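Local coordinates for putative type VI secretion protein (Escherichia coli, PDB 6SKI) that probably acts as an antibacterial phospholipase effector of the type VI secretion system, loaded onto and inhibited by the VgrG spike, at residues Val35-Gly40 with Ala122-Tyr127; Lys188-Val193 with Glu237-Gly242. One frame throughout, in Å; residues are numbered along the deposited sequence.

Contact 1: residues Val35-Gly40 with Ala122-Tyr127; sequences VTLTIG and AQIKTY
Ile39 and Ile124 lie side by side and point the same way, forming the apolar centre of two neighbouring parallel strands in the central sheet of an alpha/beta hydrolase fold. The CG2 methyl of Ile39 rests 3.8 Å from Ile124 CG1, and its CG1 lies equally near Ile124 CD1. Ile124 holds CG1 between its backbone N and carbonyl carbon (chi1 68°), which turns that branch toward Ile39 and leaves CG2 facing Leu37 of the other strand. Leu37 reaches over with CD1 alone, 3.7 Å from Ala122 CB and 3.9 Å from Ile124 CG2, so one methyl bridges two residues of 122-127. Leu172 and Phe175 of helix 156-178 pack against Leu37 on this face. Further along the same face the side chain of Thr126 lies alongside Ile39, its OG1 3.6 Å from Ile39 CG2.

The other face is more polar. Thr38 and Gln123 meet there through CB and CG, beside Tyr109, and the extended Lys125 gives its NZ to the backbone O of Tyr109. Between the faces runs the ladder expected of parallel strands, in which alternate residues of 35-40 bond to 122-127: Ala122 O accepts from Thr38 N, Thr38 O from Ile124 N, and Ile124 O from Gly40 N. Residue-to-residue alignment is unbroken from Leu37 opposite Ala122 to Gly40 opposite Lys125. The last rung, Thr126 N to Gly40 O at 2.7 Å, is the most bent, with an angle of 137° at the hydrogen.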
loop_
_atom_site.group_PDB
_atom_site.type_symbol
_atom_site.label_atom_id
_atom_site.label_comp_id
_atom_site.label_asym_id
_atom_site.label_seq_id
_atom_site.Cartn_x
_atom_site.Cartn_y
_atom_site.Cartn_z
ATOM N N VAL A 35 -22.460 5.580 20.260
ATOM C CA VAL A 35 -21.041 5.838 20.045
ATOM C C VAL A 35 -20.724 5.713 18.560
ATOM O O VAL A 35 -21.145 4.756 17.901
ATOM C CB VAL A 35 -20.161 4.910 20.903
ATOM C CG1 VAL A 35 -20.683 4.878 22.325
ATOM C CG2 VAL A 35 -20.096 3.506 20.344
ATOM N N THR A 36 -20.059 6.727 18.017
ATOM C CA THR A 36 -19.548 6.661 16.654
ATOM C C THR A 36 -18.229 5.906 16.659
ATOM O O THR A 36 -17.218 6.414 17.148
ATOM C CB THR A 36 -19.369 8.061 16.082
ATOM O OG1 THR A 36 -20.455 8.892 16.506
ATOM C CG2 THR A 36 -19.334 8.014 14.570
ATOM N N LEU A 37 -18.225 4.700 16.113
ATOM C CA LEU A 37 -17.030 3.874 16.076
ATOM C C LEU A 37 -16.383 4.000 14.706
ATOM O O LEU A 37 -17.008 3.691 13.688
ATOM C CB LEU A 37 -17.359 2.417 16.387
ATOM C CG LEU A 37 -16.171 1.461 16.420
ATOM C CD1 LEU A 37 -15.177 1.872 17.481
ATOM C CD2 LEU A 37 -16.667 0.067 16.685
ATOM N N THR A 38 -15.136 4.453 14.686
ATOM C CA THR A 38 -14.364 4.577 13.462
ATOM C C THR A 38 -13.324 3.471 13.419
ATOM O O THR A 38 -12.566 3.290 14.375
ATOM C CB THR A 38 -13.682 5.940 13.377
ATOM O OG1 THR A 38 -14.536 6.936 13.947
ATOM C CG2 THR A 38 -13.393 6.290 11.938
ATOM N N ILE A 39 -13.289 2.735 12.315
ATOM C CA ILE A 39 -12.308 1.682 12.110
ATOM C C ILE A 39 -11.263 2.210 11.144
ATOM O O ILE A 39 -11.575 2.528 9.990
ATOM C CB ILE A 39 -12.954 0.392 11.589
ATOM C CG1 ILE A 39 -14.212 0.070 12.396
ATOM C CG2 ILE A 39 -11.964 -0.753 11.654
ATOM C CD1 ILE A 39 -14.891 -1.209 11.986
ATOM N N GLY A 40 -10.028 2.313 11.617
ATOM C CA GLY A 40 -8.943 2.769 10.778
ATOM C C GLY A 40 -8.390 1.637 9.950
ATOM O O GLY A 40 -7.793 0.702 10.487
ATOM N N ALA A 122 -15.323 6.546 19.303
ATOM C CA ALA A 122 -14.224 5.633 19.558
ATOM C C ALA A 122 -13.518 5.328 18.249
ATOM O O ALA A 122 -14.089 5.460 17.166
ATOM C CB ALA A 122 -14.704 4.335 20.210
ATOM N N GLN A 123 -12.260 4.918 18.364
ATOM C CA GLN A 123 -11.447 4.566 17.212
ATOM C C GLN A 123 -10.775 3.227 17.453
ATOM O O GLN A 123 -10.209 2.995 18.523
ATOM C CB GLN A 123 -10.390 5.629 16.929
ATOM C CG GLN A 123 -10.853 6.742 16.030
ATOM C CD GLN A 123 -9.763 7.743 15.764
ATOM O OE1 GLN A 123 -8.623 7.558 16.183
ATOM N NE2 GLN A 123 -10.101 8.809 15.056
ATOM N N ILE A 124 -10.842 2.354 16.456
ATOM C CA ILE A 124 -10.089 1.113 16.429
ATOM C C ILE A 124 -9.387 1.056 15.083
ATOM O O ILE A 124 -9.791 1.710 14.120
ATOM C CB ILE A 124 -10.979 -0.126 16.647
ATOM C CG1 ILE A 124 -11.917 -0.328 15.461
ATOM C CG2 ILE A 124 -11.775 0.009 17.928
ATOM C CD1 ILE A 124 -12.799 -1.534 15.591
ATOM N N LYS A 125 -8.313 0.278 15.021
ATOM C CA LYS A 125 -7.449 0.322 13.855
ATOM C C LYS A 125 -7.114 -1.081 13.384
ATOM O O LYS A 125 -7.156 -2.046 14.149
ATOM C CB LYS A 125 -6.169 1.121 14.128
ATOM C CG LYS A 125 -5.324 0.639 15.281
ATOM C CD LYS A 125 -4.371 1.741 15.695
ATOM C CE LYS A 125 -3.287 1.241 16.615
ATOM N NZ LYS A 125 -2.656 2.379 17.335
ATOM N N THR A 126 -6.793 -1.170 12.101
ATOM C CA THR A 126 -6.553 -2.427 11.419
ATOM C C THR A 126 -5.403 -2.243 10.445
ATOM O O THR A 126 -5.293 -1.208 9.788
ATOM C CB THR A 126 -7.800 -2.881 10.663
ATOM O OG1 THR A 126 -8.947 -2.788 11.518
ATOM C CG2 THR A 126 -7.639 -4.281 10.212
ATOM N N TYR A 127 -4.549 -3.255 10.347
ATOM C CA TYR A 127 -3.381 -3.205 9.479
ATOM C C TYR A 127 -3.436 -4.362 8.495
ATOM O O TYR A 127 -3.492 -5.526 8.901
ATOM C CB TYR A 127 -2.088 -3.253 10.290
ATOM C CG TYR A 127 -0.845 -3.181 9.440
ATOM C CD1 TYR A 127 -0.337 -1.960 9.024
ATOM C CD2 TYR A 127 -0.177 -4.332 9.056
ATOM C CE1 TYR A 127 0.797 -1.890 8.248
ATOM C CE2 TYR A 127 0.955 -4.271 8.279
ATOM C CZ TYR A 127 1.438 -3.049 7.879
ATOM O OH TYR A 127 2.572 -2.989 7.105
#

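Contact 2: residues Lys188-Val193 with Glu237-Gly242; sequences KIQFDV and EVRFLG
Arg239 and Asp192 are brought together by two torsions of the arginine: CG stands anti to the backbone N (chi1 -169°), and a bend at chi3 (45°) turns the guanidinium back onto the carboxylate. The two flat groups are nearly coplanar, 12° apart, with the carboxylate at the guanidinium edge. Arg239 NE gives a straight hydrogen bond to the syn lone pair of Asp192 OD1, 3.1 Å away. NH2 faces OD2 in the same salt bridge, though the modelled separation there is too short to be trusted. Tyr109 OH also hydrogen-bonds to OD2, giving this buried carboxylate a further partner.

Where strand 237-243 begins, the extended chains of Lys188 and Glu237 approach obliquely, and NZ makes a long, weak salt bridge to OE1 at 3.4 Å; the other oxygen of Glu237 pairs with Lys277. The opposite face is apolar. Val193 CG2 lies 4.0 Å from Val238 CG1, its CB lies 3.6 Å from Leu241 CD1, and helix 198-211 packs over both valines.

The backbone ladder shifts by one residue: Phe191 aligns with Val238, but Val193 with Leu241. Arg239, with its helix-like backbone angles, is the extra residue of a beta bulge. Two adjacent parallel strands linked through helices 198-211 and 215-225 form the beta-alpha-beta crossover characteristic of alpha/beta hydrolases.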
loop_
_atom_site.group_PDB
_atom_site.type_symbol
_atom_site.label_atom_id
_atom_site.label_comp_id
_atom_site.label_asym_id
_atom_site.label_seq_id
_atom_site.Cartn_x
_atom_site.Cartn_y
_atom_site.Cartn_z
ATOM N N LYS A 188 -22.915 4.415 14.710
ATOM C CA LYS A 188 -22.363 4.632 13.384
ATOM C C LYS A 188 -21.054 3.871 13.280
ATOM O O LYS A 188 -20.288 3.813 14.243
ATOM C CB LYS A 188 -22.136 6.121 13.116
ATOM C CG LYS A 188 -22.054 6.486 11.654
ATOM C CD LYS A 188 -21.875 7.979 11.488
ATOM C CE LYS A 188 -21.438 8.328 10.081
ATOM N NZ LYS A 188 -21.703 9.756 9.767
ATOM N N ILE A 189 -20.810 3.286 12.117
ATOM C CA ILE A 189 -19.539 2.650 11.801
ATOM C C ILE A 189 -18.881 3.492 10.723
ATOM O O ILE A 189 -19.375 3.569 9.591
ATOM C CB ILE A 189 -19.715 1.198 11.343
ATOM C CG1 ILE A 189 -20.206 0.326 12.499
ATOM C CG2 ILE A 189 -18.415 0.663 10.770
ATOM C CD1 ILE A 189 -19.111 -0.171 13.401
ATOM N N GLN A 190 -17.784 4.145 11.074
ATOM C CA GLN A 190 -17.007 4.937 10.138
ATOM C C GLN A 190 -15.718 4.207 9.787
ATOM O O GLN A 190 -15.286 3.289 10.487
ATOM C CB GLN A 190 -16.689 6.310 10.726
ATOM C CG GLN A 190 -17.702 7.379 10.412
ATOM C CD GLN A 190 -17.453 8.640 11.200
ATOM O OE1 GLN A 190 -16.714 8.632 12.182
ATOM N NE2 GLN A 190 -18.068 9.734 10.778
ATOM N N PHE A 191 -15.104 4.624 8.683
ATOM C CA PHE A 191 -13.841 4.058 8.233
ATOM C C PHE A 191 -12.867 5.177 7.908
ATOM O O PHE A 191 -13.235 6.149 7.243
ATOM C CB PHE A 191 -14.033 3.171 7.000
ATOM C CG PHE A 191 -14.751 1.886 7.279
ATOM C CD1 PHE A 191 -14.140 0.882 8.002
ATOM C CD2 PHE A 191 -16.028 1.676 6.800
ATOM C CE1 PHE A 191 -14.794 -0.298 8.253
ATOM C CE2 PHE A 191 -16.684 0.495 7.051
ATOM C CZ PHE A 191 -16.065 -0.493 7.779
ATOM N N ASP A 192 -11.632 5.041 8.380
ATOM C CA ASP A 192 -10.510 5.866 7.939
ATOM C C ASP A 192 -9.567 4.944 7.182
ATOM O O ASP A 192 -8.829 4.164 7.790
ATOM C CB ASP A 192 -9.801 6.539 9.106
ATOM C CG ASP A 192 -10.658 7.563 9.791
ATOM O OD1 ASP A 192 -11.292 8.368 9.083
ATOM O OD2 ASP A 192 -10.682 7.578 11.037
ATOM N N VAL A 193 -9.589 5.033 5.861
ATOM C CA VAL A 193 -8.842 4.121 5.011
ATOM C C VAL A 193 -7.554 4.801 4.577
ATOM O O VAL A 193 -7.578 5.915 4.039
ATOM C CB VAL A 193 -9.678 3.684 3.800
ATOM C CG1 VAL A 193 -9.129 2.401 3.224
ATOM C CG2 VAL A 193 -11.128 3.507 4.203
ATOM N N GLU A 237 -19.563 3.871 6.672
ATOM C CA GLU A 237 -19.274 5.073 5.909
ATOM C C GLU A 237 -17.786 5.360 6.031
ATOM O O GLU A 237 -17.155 4.991 7.021
ATOM C CB GLU A 237 -20.118 6.251 6.415
ATOM C CG GLU A 237 -19.800 7.594 5.801
ATOM C CD GLU A 237 -20.870 8.623 6.084
ATOM O OE1 GLU A 237 -21.866 8.276 6.750
ATOM O OE2 GLU A 237 -20.715 9.780 5.642
ATOM N N VAL A 238 -17.217 6.000 5.015
ATOM C CA VAL A 238 -15.803 6.356 5.016
ATOM C C VAL A 238 -15.681 7.827 5.383
ATOM O O VAL A 238 -16.284 8.688 4.734
ATOM C CB VAL A 238 -15.141 6.068 3.661
ATOM C CG1 VAL A 238 -13.689 6.497 3.691
ATOM C CG2 VAL A 238 -15.238 4.599 3.330
ATOM N N ARG A 239 -14.911 8.114 6.433
ATOM C CA ARG A 239 -14.695 9.492 6.856
ATOM C C ARG A 239 -13.529 10.129 6.112
ATOM O O ARG A 239 -13.681 11.177 5.480
ATOM C CB ARG A 239 -14.462 9.550 8.367
ATOM C CG ARG A 239 -14.482 10.956 8.929
ATOM C CD ARG A 239 -14.251 10.970 10.423
ATOM N NE ARG A 239 -13.162 10.090 10.825
ATOM C CZ ARG A 239 -12.762 9.936 12.080
ATOM N NH1 ARG A 239 -13.360 10.608 13.051
ATOM N NH2 ARG A 239 -11.763 9.118 12.366
ATOM N N PHE A 240 -12.353 9.510 6.182
ATOM C CA PHE A 240 -11.156 10.035 5.544
ATOM C C PHE A 240 -10.498 8.954 4.705
ATOM O O PHE A 240 -10.314 7.827 5.171
ATOM C CB PHE A 240 -10.159 10.568 6.574
ATOM C CG PHE A 240 -8.907 11.129 5.965
ATOM C CD1 PHE A 240 -8.938 12.308 5.251
ATOM C CD2 PHE A 240 -7.701 10.470 6.100
ATOM C CE1 PHE A 240 -7.795 12.822 4.692
ATOM C CE2 PHE A 240 -6.556 10.982 5.539
ATOM C CZ PHE A 240 -6.605 12.157 4.834
ATOM N N LEU A 241 -10.148 9.302 3.471
ATOM C CA LEU A 241 -9.387 8.437 2.579
ATOM C C LEU A 241 -8.007 9.053 2.400
ATOM O O LEU A 241 -7.872 10.118 1.791
ATOM C CB LEU A 241 -10.100 8.276 1.239
ATOM C CG LEU A 241 -9.587 7.197 0.288
ATOM C CD1 LEU A 241 -9.624 5.845 0.948
ATOM C CD2 LEU A 241 -10.412 7.188 -0.981
ATOM N N GLY A 242 -6.987 8.388 2.931
ATOM C CA GLY A 242 -5.635 8.892 2.820
ATOM C C GLY A 242 -4.774 8.031 1.926
ATOM O O GLY A 242 -4.472 6.884 2.262
#

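How the contacts relate
Contacts 1 and 2 are successive strand pairs of one sheet, in the order 122-127, 35-40, 188-193, 237-242, with centres 9 Å apart. The seam between them is closed by probable backbone hydrogen bonds at Gln190, whose N lies 2.8 Å from Leu37 O and whose O lies 2.8 Å from Ile39 N. On the polar face the pairs share side chains: Thr38 touches both Asp192 and Arg239, and Gln123 of the outer strand also reaches Arg239. Past the ends of the strands of contact 2 come Ser197 and Asp245, which with His310 have the geometry of a catalytic triad, consistent with a hydrolase of this family.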